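Local coordinates for protein glutathione S-transferase enzyme with thioredoxin-like domain (Bradyrhizobium sp., PDB 4MF7) that probably catalyses the transfer of glutathione to electrophilic substrates, as a glutathione S-transferase that joins a thioredoxin-like domain to an all-helical one, at residues G192-I196 with W236-G240; Q125-A129 with D200-I206; W140-Q144 with A207-W211; S57-E62 with R243-G249; T50-V56 with I93-I97. One frame throughout, in Å; residues are numbered along the deposited sequence.

Interaction 1 of 5, residues G192-I196 with W236-G240; sequences GRQWI and WLERG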
# COMPACT_ATOMS: atom_id res chain seq x y z
N GLY A 192 -22.83 11.56 0.87
CA GLY A 192 -23.75 10.82 1.74
C GLY A 192 -23.07 9.97 2.79
O GLY A 192 -23.70 9.05 3.31
N ARG A 193 -21.79 10.25 3.07
CA ARG A 193 -21.06 9.52 4.11
C ARG A 193 -20.40 10.50 5.06
O ARG A 193 -19.82 11.49 4.62
CB ARG A 193 -19.98 8.60 3.51
CG ARG A 193 -20.54 7.45 2.70
CD ARG A 193 -19.45 6.46 2.33
NE ARG A 193 -20.00 5.25 1.72
CZ ARG A 193 -20.27 5.09 0.43
NH1 ARG A 193 -20.02 6.04 -0.45
NH2 ARG A 193 -20.79 3.94 0.01
N GLN A 194 -20.45 10.20 6.35
CA GLN A 194 -19.73 10.97 7.34
C GLN A 194 -18.20 10.77 7.17
O GLN A 194 -17.44 11.73 7.10
CB GLN A 194 -20.14 10.56 8.75
CG GLN A 194 -19.45 11.34 9.86
CD GLN A 194 -20.00 10.98 11.24
OE1 GLN A 194 -20.67 9.96 11.41
NE2 GLN A 194 -19.72 11.81 12.22
N TRP A 195 -17.80 9.50 7.13
CA TRP A 195 -16.38 9.11 6.95
C TRP A 195 -16.27 8.26 5.67
O TRP A 195 -17.27 7.92 5.06
CB TRP A 195 -15.90 8.35 8.18
CG TRP A 195 -16.03 9.16 9.50
CD1 TRP A 195 -16.86 8.88 10.56
CD2 TRP A 195 -15.32 10.36 9.86
NE1 TRP A 195 -16.69 9.83 11.55
CE2 TRP A 195 -15.77 10.75 11.13
CE3 TRP A 195 -14.36 11.15 9.21
CZ2 TRP A 195 -15.28 11.89 11.78
CZ3 TRP A 195 -13.88 12.29 9.86
CH2 TRP A 195 -14.34 12.63 11.13
N ILE A 196 -15.04 7.90 5.26
CA ILE A 196 -14.86 7.09 4.08
C ILE A 196 -15.66 5.78 4.20
O ILE A 196 -16.23 5.33 3.22
CB ILE A 196 -13.35 6.85 3.81
CG1 ILE A 196 -12.73 8.16 3.29
CG2 ILE A 196 -13.13 5.69 2.85
CD1 ILE A 196 -11.23 8.17 3.35
N TRP A 236 -15.94 16.78 5.20
CA TRP A 236 -15.22 15.70 5.84
C TRP A 236 -13.88 16.20 6.43
O TRP A 236 -13.52 15.83 7.54
CB TRP A 236 -15.01 14.58 4.82
CG TRP A 236 -13.97 13.57 5.13
CD1 TRP A 236 -14.13 12.41 5.81
CD2 TRP A 236 -12.62 13.56 4.62
NE1 TRP A 236 -12.94 11.69 5.81
CE2 TRP A 236 -12.00 12.39 5.09
CE3 TRP A 236 -11.87 14.48 3.85
CZ2 TRP A 236 -10.66 12.07 4.79
CZ3 TRP A 236 -10.53 14.15 3.53
CH2 TRP A 236 -9.95 12.97 4.04
N LEU A 237 -13.16 17.04 5.68
CA LEU A 237 -11.87 17.56 6.18
C LEU A 237 -12.10 18.32 7.49
O LEU A 237 -11.35 18.17 8.44
CB LEU A 237 -11.18 18.43 5.16
CG LEU A 237 -9.79 19.00 5.56
CD1 LEU A 237 -8.77 17.89 5.85
CD2 LEU A 237 -9.26 19.94 4.47
N GLU A 238 -13.16 19.15 7.51
CA GLU A 238 -13.56 19.89 8.71
C GLU A 238 -13.88 18.98 9.87
O GLU A 238 -13.43 19.22 10.98
CB GLU A 238 -14.83 20.73 8.43
CG GLU A 238 -14.66 22.23 8.36
CD GLU A 238 -15.91 22.98 8.81
OE1 GLU A 238 -15.78 24.14 9.24
OE2 GLU A 238 -17.02 22.40 8.77
N ARG A 239 -14.62 17.90 9.62
CA ARG A 239 -14.92 16.93 10.67
C ARG A 239 -13.63 16.30 11.21
O ARG A 239 -13.45 16.15 12.42
CB ARG A 239 -15.84 15.82 10.16
CG ARG A 239 -17.28 16.23 9.88
CD ARG A 239 -18.17 15.02 9.67
NE ARG A 239 -18.01 14.41 8.35
CZ ARG A 239 -18.54 14.88 7.23
NH1 ARG A 239 -18.34 14.23 6.09
NH2 ARG A 239 -19.26 16.01 7.22
N GLY A 240 -12.71 15.97 10.32
CA GLY A 240 -11.47 15.30 10.72
C GLY A 240 -10.58 16.23 11.51
O GLY A 240 -10.02 15.84 12.55
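The indole of Trp-195 overlaps one side of helix 232-241, running between Trp-236 and the root of Arg-239. Its six-membered ring is turned 72° from the five-membered ring of Trp-236, and the closest approach is Trp-195 CE3 to Trp-236 CD1, 3.6 Å. Farther round, Trp-195 CH2 lies 3.7 Å from Arg-239 CB, and the ring edge borders the backbone of Gly-240. Ile-196 adds a looser contact to the benzo part of the Trp-236 indole, its CD1 standing 4.2 Å from CZ2.

The polar part of the contact rests on one backbone oxygen. Arg-239 bends at its third torsion (chi3 -77°), which brings the guanidinium side-on to Gln-194 O. NE donates over 3.0 Å to Gln-194 O and NH1 over 2.8 Å to the same atom. The two donors come from opposite faces of the carbonyl plane, and both hydrogen bonds are bent, to about 140°, as expected when a single acceptor is shared. Gln-194 O also meets the edge of the Trp-236 ring, while Gln-194 CG lies over a face of the Trp-195 ring, 3.5 Å above its plane. Trp-236 NE1 is directed elsewhere, to Asp-205 OD1, which also receives Ile-196 N.

The contact ties the loop after helix 171-190 to helix 232-241 within the helical domain. A cationic group is paired here with a neutral carbonyl and not a carboxylate, so the guanidinium probably polarises the Gln-194 peptide, and the two-nitrogen grip limits how the guanidinium can turn.

Interaction 2 of 5, residues Q125-A129 with D200-I206; sequences QFLPA and DYTIADI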
# COMPACT_ATOMS: atom_id res chain seq x y z
N GLN A 125 -8.97 -0.92 17.49
CA GLN A 125 -9.62 0.35 17.18
C GLN A 125 -9.43 0.72 15.68
O GLN A 125 -8.43 0.34 15.07
CB GLN A 125 -9.02 1.48 18.07
CG GLN A 125 -9.17 1.32 19.61
CD GLN A 125 -8.54 2.51 20.37
OE1 GLN A 125 -8.86 3.66 20.09
NE2 GLN A 125 -7.60 2.23 21.28
N PHE A 126 -10.40 1.45 15.13
CA PHE A 126 -10.32 2.19 13.85
C PHE A 126 -10.41 1.28 12.62
O PHE A 126 -9.93 1.62 11.53
CB PHE A 126 -9.09 3.12 13.82
CG PHE A 126 -9.09 4.09 14.97
CD1 PHE A 126 -10.14 4.98 15.10
CD2 PHE A 126 -8.11 4.06 15.93
CE1 PHE A 126 -10.18 5.87 16.17
CE2 PHE A 126 -8.15 4.93 17.04
CZ PHE A 126 -9.19 5.83 17.13
N LEU A 127 -11.05 0.12 12.80
CA LEU A 127 -11.53 -0.71 11.69
C LEU A 127 -13.02 -1.00 11.87
O LEU A 127 -13.49 -1.13 13.02
CB LEU A 127 -10.77 -2.01 11.61
CG LEU A 127 -9.42 -1.99 10.93
CD1 LEU A 127 -8.73 -3.34 11.06
CD2 LEU A 127 -9.56 -1.61 9.46
N PRO A 128 -13.78 -1.12 10.77
CA PRO A 128 -15.19 -1.50 10.92
C PRO A 128 -15.30 -2.90 11.54
O PRO A 128 -14.31 -3.64 11.58
CB PRO A 128 -15.73 -1.47 9.48
CG PRO A 128 -14.77 -0.58 8.75
CD PRO A 128 -13.46 -0.92 9.35
N ALA A 129 -16.49 -3.23 12.05
CA ALA A 129 -16.71 -4.52 12.67
C ALA A 129 -16.90 -5.59 11.58
O ALA A 129 -16.43 -6.72 11.69
CB ALA A 129 -17.94 -4.47 13.58
N ASP A 200 -18.39 4.88 10.48
CA ASP A 200 -17.18 4.47 11.19
C ASP A 200 -15.97 5.31 10.79
O ASP A 200 -15.59 5.32 9.63
CB ASP A 200 -16.86 3.01 10.85
CG ASP A 200 -17.84 2.03 11.49
OD1 ASP A 200 -18.23 2.21 12.65
OD2 ASP A 200 -18.21 1.06 10.81
N TYR A 201 -15.36 5.97 11.76
CA TYR A 201 -14.07 6.62 11.55
C TYR A 201 -12.98 5.56 11.64
O TYR A 201 -12.88 4.80 12.63
CB TYR A 201 -13.85 7.73 12.57
CG TYR A 201 -12.53 8.44 12.56
CD1 TYR A 201 -12.31 9.49 11.72
CD2 TYR A 201 -11.51 8.11 13.47
CE1 TYR A 201 -11.13 10.21 11.74
CE2 TYR A 201 -10.32 8.80 13.49
CZ TYR A 201 -10.13 9.86 12.62
OH TYR A 201 -8.97 10.58 12.64
N THR A 202 -12.15 5.50 10.59
CA THR A 202 -11.22 4.39 10.46
C THR A 202 -9.83 4.83 10.04
O THR A 202 -9.59 6.00 9.75
CB THR A 202 -11.71 3.34 9.40
OG1 THR A 202 -11.70 3.92 8.09
CG2 THR A 202 -13.11 2.76 9.74
N ILE A 203 -8.92 3.86 9.98
CA ILE A 203 -7.61 4.07 9.38
C ILE A 203 -7.66 4.64 7.95
O ILE A 203 -6.68 5.27 7.50
CB ILE A 203 -6.68 2.83 9.48
CG1 ILE A 203 -7.24 1.58 8.75
CG2 ILE A 203 -6.31 2.54 10.90
CD1 ILE A 203 -6.28 0.41 8.76
N ALA A 204 -8.77 4.47 7.22
CA ALA A 204 -8.95 5.12 5.90
C ALA A 204 -8.92 6.66 5.99
O ALA A 204 -8.26 7.30 5.19
CB ALA A 204 -10.22 4.66 5.21
N ASP A 205 -9.66 7.23 6.93
CA ASP A 205 -9.64 8.69 7.18
C ASP A 205 -8.27 9.15 7.71
O ASP A 205 -7.71 10.16 7.26
CB ASP A 205 -10.76 9.08 8.14
CG ASP A 205 -12.09 8.48 7.72
OD1 ASP A 205 -12.71 9.01 6.76
OD2 ASP A 205 -12.46 7.48 8.36
N ILE A 206 -7.72 8.35 8.64
CA ILE A 206 -6.43 8.64 9.24
C ILE A 206 -5.35 8.65 8.17
O ILE A 206 -4.42 9.44 8.24
CB ILE A 206 -6.13 7.66 10.41
CG1 ILE A 206 -7.16 7.86 11.54
CG2 ILE A 206 -4.70 7.75 10.91
CD1 ILE A 206 -7.13 6.75 12.57
O HOH W 1 -15.26 1.52 14.22
O HOH W 2 -18.52 -1.08 12.53
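Phe-126 O accepts a hydrogen bond from Ile-203 N across 2.9 Å, at the capping box that opens helix 203-215. The donor lies in the carbonyl plane, on a lone pair, and the bond is nearly straight at 159°. A first-turn N-H of the helix is therefore satisfied by the 125-129 loop. An N-capping box starts the corresponding helix in many glutathione transferases.

Round this bond the Phe-126 ring is bordered by Ile-206 and Tyr-201, with helix 53-63 also in contact through Glu-62 and Thr-63. Ile-206 CD1 sits over one face, toward the rim, 4.1 Å from Phe-126 CG, and Tyr-201 O lies at the ring edge. Phe-126 CE1 approaches the edge of the Tyr-201 ring at 3.8 Å from CD2. Further along the loop, Leu-127 CD2 packs on Ile-203 CD1 and Pro-128 CD on Thr-202 CG2.

In the next shell Thr-202 is the N-cap: its OG1, set between the backbone N and the carbonyl carbon (chi1 66°), accepts from Ala-204 N at 3.1 Å. Asp-200 OD2 forms a salt bridge with Arg-133 outside the contact, and a water links it to Ala-129 N. The box is closed by Thr-202 N, which donates to Asp-205 OD2 over 3.0 Å, nearly along that oxygen's C-O axis.

Interaction 3 of 5, residues W140-Q144 with A207-W211; sequences WLHFQ and ATLGW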
# COMPACT_ATOMS: atom_id res chain seq x y z
N TRP A 140 -8.03 2.13 1.00
CA TRP A 140 -7.73 3.57 1.17
C TRP A 140 -6.38 3.87 1.77
O TRP A 140 -6.04 5.03 1.89
CB TRP A 140 -8.84 4.22 2.00
CG TRP A 140 -10.12 4.10 1.31
CD1 TRP A 140 -11.06 3.07 1.45
CD2 TRP A 140 -10.63 4.97 0.31
NE1 TRP A 140 -12.08 3.27 0.57
CE2 TRP A 140 -11.86 4.43 -0.12
CE3 TRP A 140 -10.16 6.16 -0.27
CZ2 TRP A 140 -12.63 5.04 -1.11
CZ3 TRP A 140 -10.94 6.77 -1.26
CH2 TRP A 140 -12.16 6.21 -1.67
N LEU A 141 -5.60 2.85 2.13
CA LEU A 141 -4.30 3.08 2.73
C LEU A 141 -3.25 3.47 1.71
O LEU A 141 -2.22 3.91 2.09
CB LEU A 141 -3.82 1.88 3.53
CG LEU A 141 -4.80 1.47 4.61
CD1 LEU A 141 -4.25 0.22 5.28
CD2 LEU A 141 -5.01 2.59 5.64
N HIS A 142 -3.55 3.30 0.43
CA HIS A 142 -2.64 3.59 -0.67
C HIS A 142 -3.47 4.21 -1.78
O HIS A 142 -3.56 3.69 -2.89
CB HIS A 142 -1.93 2.30 -1.10
CG HIS A 142 -1.13 1.70 0.01
ND1 HIS A 142 -1.60 0.68 0.80
CD2 HIS A 142 0.08 2.05 0.51
CE1 HIS A 142 -0.69 0.39 1.71
NE2 HIS A 142 0.34 1.21 1.56
N PHE A 143 -4.08 5.33 -1.42
CA PHE A 143 -5.00 6.04 -2.27
C PHE A 143 -4.20 7.10 -2.97
O PHE A 143 -4.02 7.03 -4.17
CB PHE A 143 -6.12 6.68 -1.46
CG PHE A 143 -7.01 7.57 -2.26
CD1 PHE A 143 -7.65 7.09 -3.36
CD2 PHE A 143 -7.15 8.90 -1.94
CE1 PHE A 143 -8.44 7.89 -4.11
CE2 PHE A 143 -7.94 9.71 -2.69
CZ PHE A 143 -8.59 9.21 -3.77
N GLN A 144 -3.71 8.06 -2.21
CA GLN A 144 -2.87 9.06 -2.77
C GLN A 144 -1.48 8.51 -2.96
O GLN A 144 -0.87 8.75 -3.98
CB GLN A 144 -2.83 10.29 -1.90
CG GLN A 144 -2.12 10.09 -0.59
CD GLN A 144 -3.08 9.72 0.51
OE1 GLN A 144 -4.13 9.14 0.25
NE2 GLN A 144 -2.73 10.04 1.74
N ALA A 207 -5.48 7.79 7.15
CA ALA A 207 -4.49 7.73 6.08
C ALA A 207 -4.58 8.91 5.09
O ALA A 207 -3.62 9.21 4.40
CB ALA A 207 -4.63 6.42 5.31
N THR A 208 -5.74 9.56 5.01
CA THR A 208 -5.99 10.51 3.93
C THR A 208 -6.16 11.97 4.39
O THR A 208 -5.90 12.91 3.60
CB THR A 208 -7.22 10.06 3.13
OG1 THR A 208 -8.33 9.92 3.99
CG2 THR A 208 -6.97 8.70 2.52
N LEU A 209 -6.57 12.19 5.64
CA LEU A 209 -6.82 13.56 6.11
C LEU A 209 -5.60 14.47 5.95
O LEU A 209 -5.73 15.61 5.50
CB LEU A 209 -7.25 13.57 7.56
CG LEU A 209 -8.71 13.24 7.82
CD1 LEU A 209 -8.92 12.92 9.30
CD2 LEU A 209 -9.61 14.40 7.39
N GLY A 210 -4.42 13.98 6.35
CA GLY A 210 -3.21 14.80 6.32
C GLY A 210 -2.82 15.20 4.91
O GLY A 210 -2.38 16.33 4.64
N TRP A 211 -2.97 14.27 3.99
CA TRP A 211 -2.67 14.53 2.59
C TRP A 211 -3.54 15.65 2.02
O TRP A 211 -3.04 16.57 1.38
CB TRP A 211 -2.80 13.27 1.73
CG TRP A 211 -2.95 13.58 0.25
CD1 TRP A 211 -1.98 14.04 -0.60
CD2 TRP A 211 -4.15 13.47 -0.53
NE1 TRP A 211 -2.50 14.22 -1.86
CE2 TRP A 211 -3.83 13.89 -1.84
CE3 TRP A 211 -5.46 13.08 -0.25
CZ2 TRP A 211 -4.78 13.91 -2.87
CZ3 TRP A 211 -6.40 13.10 -1.26
CH2 TRP A 211 -6.05 13.52 -2.55
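Gln-144 lies across the indole of Trp-211, and the two side chains run past each other in opposite directions. Gln-144 CB stands over the ring face, 3.7 Å from the centroid of the Trp-211 five-membered ring and close to its normal, a CH-pi contact. Beyond CB the chain bends at chi2 (-94°), which carries the amide to helix 203-215, its plane 24° from that of the indole. There Gln-144 NE2 donates to Ala-207 O at 2.9 Å. Gln-144 is poorly ordered, so these details are less certain.

Phe-143 comes to the same indole face but at 84°, an offset edge-to-face pair whose closest atoms are Phe-143 CE2 and Trp-211 CZ3, 4.0 Å apart. Trp-140 CZ3 covers the centre of one Phe-143 face. With an alanine in place of Trp-211, the Phe-143 edge would probably lose its aromatic partner and the Gln-144 chain the face it lies on, leaving its amide held mainly by the bond to Ala-207 O.

Nearby, Leu-141 CD2 meets Ala-207 CB, and His-142 stacks on His-142 of the second subunit. A mainly apolar joint thus probably also gives a donor to Ala-207 O, whose usual partner, Trp-211 N, is too far away.

Interaction 4 of 5, residues S57-E62 with R243-G249; sequences SIMLEE and RPAVQRG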
# COMPACT_ATOMS: atom_id res chain seq x y z
N SER A 57 1.60 9.24 13.28
CA SER A 57 1.41 10.05 14.51
C SER A 57 -0.06 10.27 14.86
O SER A 57 -0.43 10.24 16.04
CB SER A 57 2.14 11.42 14.44
OG SER A 57 1.87 12.04 13.20
N ILE A 58 -0.91 10.51 13.85
CA ILE A 58 -2.36 10.60 14.07
C ILE A 58 -2.90 9.31 14.64
O ILE A 58 -3.66 9.31 15.61
CB ILE A 58 -3.15 11.05 12.82
CG1 ILE A 58 -2.75 12.48 12.43
CG2 ILE A 58 -4.66 10.95 13.07
CD1 ILE A 58 -3.29 12.98 11.10
N MET A 59 -2.51 8.18 14.04
CA MET A 59 -2.95 6.89 14.55
C MET A 59 -2.52 6.68 16.01
O MET A 59 -3.32 6.25 16.83
CB MET A 59 -2.43 5.76 13.67
CG MET A 59 -2.93 4.37 14.06
SD MET A 59 -4.71 4.24 13.94
CE MET A 59 -4.86 2.43 14.15
N LEU A 60 -1.27 6.98 16.32
CA LEU A 60 -0.79 6.87 17.71
C LEU A 60 -1.56 7.79 18.67
O LEU A 60 -1.98 7.36 19.74
CB LEU A 60 0.72 7.08 17.78
CG LEU A 60 1.55 5.97 17.15
CD1 LEU A 60 2.95 6.44 16.78
CD2 LEU A 60 1.58 4.73 18.05
N GLU A 61 -1.85 9.02 18.25
CA GLU A 61 -2.66 9.92 19.08
C GLU A 61 -4.09 9.43 19.22
O GLU A 61 -4.65 9.45 20.32
CB GLU A 61 -2.65 11.34 18.50
CG GLU A 61 -1.29 12.02 18.56
CD GLU A 61 -0.88 12.46 19.97
OE1 GLU A 61 -1.78 12.57 20.81
OE2 GLU A 61 0.32 12.62 20.25
N GLU A 62 -4.68 8.95 18.13
CA GLU A 62 -6.06 8.45 18.15
C GLU A 62 -6.27 7.26 19.07
O GLU A 62 -7.28 7.20 19.80
CB GLU A 62 -6.58 8.08 16.75
CG GLU A 62 -6.82 9.29 15.85
CD GLU A 62 -8.10 10.02 16.13
OE1 GLU A 62 -8.79 9.76 17.15
OE2 GLU A 62 -8.42 10.89 15.31
N ARG A 243 -11.02 16.85 15.28
CA ARG A 243 -10.63 15.84 16.24
C ARG A 243 -9.31 16.22 16.90
O ARG A 243 -8.30 16.46 16.20
CB ARG A 243 -10.51 14.47 15.56
CG ARG A 243 -11.80 13.99 14.98
CD ARG A 243 -11.60 12.66 14.26
NE ARG A 243 -11.24 11.59 15.18
CZ ARG A 243 -12.09 10.79 15.82
NH1 ARG A 243 -13.41 10.90 15.66
NH2 ARG A 243 -11.62 9.85 16.61
N PRO A 244 -9.28 16.26 18.25
CA PRO A 244 -8.03 16.70 18.89
C PRO A 244 -6.80 15.80 18.59
O PRO A 244 -5.69 16.32 18.47
CB PRO A 244 -8.37 16.70 20.38
CG PRO A 244 -9.85 16.82 20.43
CD PRO A 244 -10.36 16.05 19.25
N ALA A 245 -7.00 14.49 18.46
CA ALA A 245 -5.90 13.58 18.09
C ALA A 245 -5.31 13.92 16.72
O ALA A 245 -4.10 13.80 16.52
CB ALA A 245 -6.36 12.13 18.12
N VAL A 246 -6.17 14.32 15.77
CA VAL A 246 -5.73 14.73 14.45
C VAL A 246 -4.92 16.03 14.58
O VAL A 246 -3.85 16.16 14.02
CB VAL A 246 -6.91 14.91 13.45
CG1 VAL A 246 -6.44 15.53 12.17
CG2 VAL A 246 -7.60 13.56 13.15
N GLN A 247 -5.45 16.99 15.34
CA GLN A 247 -4.75 18.25 15.54
C GLN A 247 -3.35 18.02 16.09
O GLN A 247 -2.39 18.63 15.62
CB GLN A 247 -5.56 19.14 16.50
CG GLN A 247 -6.84 19.66 15.89
CD GLN A 247 -7.79 20.21 16.92
OE1 GLN A 247 -7.43 20.43 18.09
NE2 GLN A 247 -9.02 20.43 16.51
N ARG A 248 -3.24 17.13 17.07
CA ARG A 248 -1.93 16.81 17.67
C ARG A 248 -1.00 16.10 16.70
O ARG A 248 0.17 16.48 16.54
CB ARG A 248 -2.13 15.96 18.94
CG ARG A 248 -2.79 16.74 20.08
CD ARG A 248 -2.66 16.04 21.42
NE ARG A 248 -3.27 14.72 21.49
CZ ARG A 248 -4.56 14.46 21.71
NH1 ARG A 248 -5.45 15.43 21.85
NH2 ARG A 248 -4.95 13.21 21.77
N GLY A 249 -1.52 15.04 16.06
CA GLY A 249 -0.70 14.23 15.16
C GLY A 249 -0.09 14.96 14.00
O GLY A 249 1.01 14.65 13.56
O HOH W 3 -3.77 10.66 22.53
O HOH W 4 -9.63 12.65 18.66
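Glu-61 OE1 is gripped by Arg-248 NE, by a water and, weakly, by Arg-248 NH2. The salt bridge from NE is short, 2.7 Å from Glu-61 OE1, and nearly straight at 168°, yet it enters from above the carboxylate plane while staying in the guanidinium plane. The water also bonds Glu-61 O and Arg-248 NH2, and Glu-61 OE2 is taken by Tyr-67 OH.

Arg-243 meets Glu-62 side-on, with NE 2.9 Å from Glu-62 OE2 and NH2 2.9 Å from Glu-62 OE1, one nitrogen to each oxygen. A bend at Glu-62 chi2 (-79°) folds the carboxylate over Ala-245 CB, 3.4 Å from Glu-62 CD. A leucine at Glu-62 would probably leave the Arg-243 charge without its mate, its guanidinium then held mainly by the cation-pi contact with Tyr-201.

This is an interdomain helix pair: helix 53-63 of the thioredoxin-like domain against helix 244-249 of the C-terminal part, axes 7.9 Å apart at closest approach and inclined 139°. The tightest backbone approach is at Gly-249, where a side chain would run into Ile-58 CG1. Beside it, Ser-57 OG donates to Gly-249 O over 2.8 Å. Ile-58 CG2 packs on Val-246 CG2 at 3.9 Å.

Interaction 5 of 5, residues T50-V56 with I93-I97; sequences TPNGVKV and IPAII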
# COMPACT_ATOMS: atom_id res chain seq x y z
N THR A 50 5.05 14.91 7.58
CA THR A 50 4.70 14.93 6.16
C THR A 50 3.35 14.21 6.01
O THR A 50 2.83 13.62 6.98
CB THR A 50 5.75 14.19 5.30
OG1 THR A 50 5.79 12.80 5.68
CG2 THR A 50 7.12 14.80 5.47
N PRO A 51 2.75 14.29 4.82
CA PRO A 51 1.48 13.55 4.61
C PRO A 51 1.60 12.06 4.91
O PRO A 51 0.65 11.46 5.45
CB PRO A 51 1.16 13.81 3.14
CG PRO A 51 1.82 15.12 2.85
CD PRO A 51 3.07 15.17 3.67
N ASN A 52 2.75 11.45 4.61
CA ASN A 52 2.93 10.05 4.95
C ASN A 52 3.23 9.82 6.44
O ASN A 52 2.74 8.86 7.05
CB ASN A 52 3.99 9.44 4.06
CG ASN A 52 3.90 7.95 4.00
OD1 ASN A 52 2.81 7.36 3.88
ND2 ASN A 52 5.05 7.31 4.06
N GLY A 53 4.03 10.71 7.04
CA GLY A 53 4.40 10.61 8.45
C GLY A 53 3.23 10.84 9.39
O GLY A 53 3.07 10.14 10.38
N VAL A 54 2.37 11.83 9.09
CA VAL A 54 1.29 12.14 10.00
C VAL A 54 0.23 11.05 10.07
O VAL A 54 -0.54 11.00 11.02
CB VAL A 54 0.60 13.51 9.74
CG1 VAL A 54 1.59 14.65 9.89
CG2 VAL A 54 -0.11 13.54 8.39
N LYS A 55 0.19 10.14 9.08
CA LYS A 55 -0.70 8.99 9.20
C LYS A 55 -0.47 8.25 10.52
O LYS A 55 -1.41 7.90 11.25
CB LYS A 55 -0.46 8.01 8.04
CG LYS A 55 -0.76 8.56 6.67
CD LYS A 55 -0.39 7.54 5.60
CE LYS A 55 -0.62 8.06 4.17
NZ LYS A 55 -0.06 7.04 3.22
N VAL A 56 0.79 8.01 10.82
CA VAL A 56 1.16 7.21 11.95
C VAL A 56 1.14 7.98 13.26
O VAL A 56 0.66 7.44 14.25
CB VAL A 56 2.51 6.51 11.71
CG1 VAL A 56 2.97 5.80 12.97
CG2 VAL A 56 2.35 5.53 10.55
N ILE A 93 10.45 7.52 5.84
CA ILE A 93 9.63 7.63 7.06
C ILE A 93 8.17 7.44 6.67
O ILE A 93 7.81 7.57 5.49
CB ILE A 93 9.88 9.00 7.77
CG1 ILE A 93 9.62 10.20 6.85
CG2 ILE A 93 11.29 9.04 8.35
CD1 ILE A 93 8.20 10.69 6.85
N PRO A 94 7.30 7.11 7.63
CA PRO A 94 7.59 6.79 9.04
C PRO A 94 8.04 5.35 9.25
O PRO A 94 7.78 4.48 8.42
CB PRO A 94 6.25 7.03 9.73
CG PRO A 94 5.22 6.74 8.67
CD PRO A 94 5.86 7.04 7.34
N ALA A 95 8.73 5.12 10.36
CA ALA A 95 9.04 3.77 10.85
C ALA A 95 8.79 3.76 12.34
O ALA A 95 8.88 4.80 12.97
CB ALA A 95 10.46 3.39 10.55
N ILE A 96 8.43 2.61 12.88
CA ILE A 96 8.28 2.42 14.33
C ILE A 96 9.07 1.21 14.84
O ILE A 96 9.44 0.29 14.07
CB ILE A 96 6.81 2.29 14.75
CG1 ILE A 96 6.20 1.00 14.21
CG2 ILE A 96 5.99 3.50 14.40
CD1 ILE A 96 4.90 0.56 14.85
N ILE A 97 9.35 1.23 16.15
CA ILE A 97 9.66 0.01 16.88
C ILE A 97 8.69 -0.06 18.03
O ILE A 97 8.64 0.84 18.87
CB ILE A 97 11.11 -0.05 17.43
CG1 ILE A 97 12.14 0.03 16.30
CG2 ILE A 97 11.29 -1.32 18.28
CD1 ILE A 97 13.55 0.37 16.76
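The backbones come nearest where Gly-53 CA lies 5.0 Å from Pro-94 CA, the start of helix 53-63 facing the loop that leads into strand 95-98. The peptide before Pro-94 is cis, the hallmark cis-proline of the thioredoxin fold, and the Pro-94 ring lies toward the helix, consistent with the turn the cis bond puts in the chain. Thr-50 precedes the turn into the helix: its OG1 accepts from Gly-53 N at 3.1 Å, a capping bond.

The side chains follow from this frame. Val-56 CG2 packs on Pro-94 CG at 3.6 Å, and Val-56 CG1 reaches Ile-96 CG2 at 4.1 Å, so one valine spans two positions of the incoming chain. Thr-50 and Ile-93 meet tip to tip, with Thr-50 OG1 3.4 Å from Ile-93 CD1. Gly-53 also borders that methyl, and a side chain there would be tight against it.

Asn-52 has CG swung anti to its own backbone N (chi1 -160°), which directs its amide at the cis-proline loop. The Asn-52 side chain crosses Pro-94 at about a right angle, and ND2 makes a weak, bent hydrogen bond (134°) to Ile-93 O over 3.1 Å. Its OD1 faces the other way, receiving Lys-55 NZ at 3.0 Å in the carbonyl plane, with Ser-112 OG as a further partner. The amide orientation is therefore set chiefly at OD1, with a weak bond at ND2.

In relatives this helix start and cis-proline loop border the glutathione site. Chemically, apolar contact joins helix to strand, while a neutral amide links the cis-proline loop, weakly, to Lys-55 and Ser-112.

Overall arrangement
Helix 53-63 and helix 203-215 organise the set. Interactions 4 and 5 share the first, with centres 12 Å apart, and interactions 2 and 3 share the second. Tyr-201 joins interaction 2 to interaction 4: it is a cation-pi partner of Arg-243, and its OH lies 2.7 Å from Glu-62 OE2 in a weak hydrogen bond. Asp-205 OD1 links interaction 2 to interaction 1 through Trp-236 NE1 at 2.9 Å. Interaction 5, at the probable glutathione site, touches interaction 3 where Lys-55 CE packs on Ala-207 O, but stays about 10 Å, nearest atoms, from interaction 1, whose centre is 22 Å away.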